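Side-chain contact in ABC-type metal ion transport system, periplasmic component (Vibrio vulnificus, PDB 3K2D), which binds methionine, probably as the lipoprotein component of an ABC transporter, and activates Toll-like receptor 2: residues A[119-122]-A[123-126]. The protein carries 4 engineered substitutions. Residues are numbered along the deposited sequence; the frame is centred on the assembly and turned at random.
Sequences RSLL and LLEQ. With MET (methionine), chain C.
Leu121 and Leu124, three residues apart on helix 114-126, meet through their methyl ends, CD2 of Leu121 lying 4.1 Å from CD1 of Leu124. The backbone beneath them follows the alpha-helical i to i+4 pattern: the N-H groups of Leu123, Leu124, Glu125 and Gln126 bond in turn to the carbonyl oxygens of Arg119, Ser120, Leu121 and Leu122.

Polar side chains gather near the C-terminal part of the helix around one water. It donates to Leu122 O and to Glu125 OE1, the latter at 2.8 Å. The turn about CB-CG of Gln126 (chi2 -56°) brings NE2 toward the same water, though that contact is short and doubtful in detail. Leu122 O thus serves both this water and the backbone N-H of Gln126. The other carboxylate oxygen of Glu125 takes the backbone N-H of Leu132, tying the helix to strand 131-132.

The charged contact lies at the far end of an outstretched arginine. With CG anti to the backbone N (chi1 -179°) and every later torsion also near 180°, Arg119 NH1 donates a bent hydrogen bond (N-H...O 141°) to OXT of the bound methionine, 2.8 Å away; the ligand's carboxylate carbon lies in the guanidinium plane, at its edge. OE2 of Glu194 forms a salt bridge with NE of Arg119, and Tyr200 adds a cation-pi contact. A helix seated on Ile173 of strand 171-174 by Ser120, Leu123 and Leu124 thus presents a positive charge that, already paired with Glu194, would probably offset the ligand carboxylate only in part, within a periplasmic-binding-protein fold.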
loop_
_atom_site.group_PDB
_atom_site.type_symbol
_atom_site.label_atom_id
_atom_site.label_comp_id
_atom_site.label_asym_id
_atom_site.label_seq_id
_atom_site.Cartn_x
_atom_site.Cartn_y
_atom_site.Cartn_z
ATOM N N ARG A 119 -1.463 -8.870 -7.595
ATOM C CA ARG A 119 -0.335 -9.061 -6.706
ATOM C C ARG A 119 -0.608 -10.239 -5.762
ATOM O O ARG A 119 0.263 -11.093 -5.537
ATOM C CB ARG A 119 -0.129 -7.784 -5.905
ATOM C CG ARG A 119 1.027 -7.795 -4.948
ATOM C CD ARG A 119 1.015 -6.485 -4.171
ATOM N NE ARG A 119 2.129 -6.362 -3.237
ATOM C CZ ARG A 119 2.298 -5.331 -2.418
ATOM N NH1 ARG A 119 1.427 -4.334 -2.421
ATOM N NH2 ARG A 119 3.333 -5.305 -1.590
ATOM N N SER A 120 -1.827 -10.281 -5.216
ATOM C CA SER A 120 -2.218 -11.343 -4.292
ATOM C C SER A 120 -2.227 -12.709 -4.960
ATOM O O SER A 120 -1.722 -13.680 -4.397
ATOM C CB SER A 120 -3.599 -11.058 -3.700
ATOM O OG SER A 120 -3.580 -9.919 -2.852
ATOM N N LEU A 121 -2.803 -12.787 -6.155
ATOM C CA LEU A 121 -2.868 -14.049 -6.869
ATOM C C LEU A 121 -1.461 -14.546 -7.180
ATOM O O LEU A 121 -1.180 -15.732 -7.051
ATOM C CB LEU A 121 -3.693 -13.893 -8.141
ATOM C CG LEU A 121 -5.169 -13.551 -7.895
ATOM C CD1 LEU A 121 -5.873 -13.325 -9.240
ATOM C CD2 LEU A 121 -5.848 -14.676 -7.102
ATOM N N LEU A 122 -0.575 -13.640 -7.584
ATOM C CA LEU A 122 0.807 -14.013 -7.857
ATOM C C LEU A 122 1.432 -14.583 -6.576
ATOM O O LEU A 122 2.139 -15.586 -6.607
ATOM C CB LEU A 122 1.608 -12.792 -8.319
ATOM C CG LEU A 122 1.420 -12.310 -9.764
ATOM C CD1 LEU A 122 2.245 -11.056 -10.002
ATOM C CD2 LEU A 122 1.835 -13.419 -10.732
ATOM N N LEU A 123 1.158 -13.940 -5.447
ATOM C CA LEU A 123 1.688 -14.389 -4.165
ATOM C C LEU A 123 1.160 -15.773 -3.796
ATOM O O LEU A 123 1.904 -16.620 -3.301
ATOM C CB LEU A 123 1.329 -13.386 -3.073
ATOM C CG LEU A 123 1.827 -13.740 -1.674
ATOM C CD1 LEU A 123 3.340 -13.861 -1.675
ATOM C CD2 LEU A 123 1.371 -12.680 -0.691
ATOM N N LEU A 124 -0.127 -16.001 -4.035
ATOM C CA LEU A 124 -0.730 -17.293 -3.736
ATOM C C LEU A 124 -0.044 -18.380 -4.557
ATOM O O LEU A 124 0.246 -19.467 -4.058
ATOM C CB LEU A 124 -2.228 -17.267 -4.054
ATOM C CG LEU A 124 -3.085 -16.475 -3.063
ATOM C CD1 LEU A 124 -4.526 -16.376 -3.559
ATOM C CD2 LEU A 124 -3.008 -17.153 -1.695
ATOM N N GLU A 125 0.213 -18.074 -5.823
ATOM C CA GLU A 125 0.871 -19.011 -6.721
ATOM C C GLU A 125 2.232 -19.399 -6.154
ATOM O O GLU A 125 2.623 -20.562 -6.207
ATOM C CB GLU A 125 1.032 -18.373 -8.091
ATOM C CG GLU A 125 1.683 -19.247 -9.126
ATOM C CD GLU A 125 1.715 -18.573 -10.482
ATOM O OE1 GLU A 125 2.071 -17.380 -10.528
ATOM O OE2 GLU A 125 1.388 -19.229 -11.493
ATOM N N GLN A 126 2.946 -18.424 -5.597
ATOM C CA GLN A 126 4.256 -18.693 -5.013
ATOM C C GLN A 126 4.149 -19.633 -3.828
ATOM O O GLN A 126 5.127 -20.256 -3.430
ATOM C CB GLN A 126 4.921 -17.389 -4.573
ATOM C CG GLN A 126 5.287 -16.530 -5.736
ATOM C CD GLN A 126 6.166 -17.282 -6.698
ATOM O OE1 GLN A 126 7.335 -17.528 -6.409
ATOM N NE2 GLN A 126 5.607 -17.679 -7.839
HETATM N N MET C . 0.750 0.509 0.590
HETATM C CA MET C . 0.300 -0.672 -0.243
HETATM C C MET C . 1.348 -1.723 -0.131
HETATM O O MET C . 2.561 -1.385 -0.199
HETATM C CB MET C . 0.177 -0.384 -1.725
HETATM C CG MET C . -0.837 0.611 -2.071
HETATM S SD MET C . -1.276 0.518 -3.771
HETATM C CE MET C . -2.435 1.820 -3.565
HETATM O OXT MET C . 0.987 -2.902 -0.002
HETATM O O HOH W 1 3.913 -16.091 -8.857
#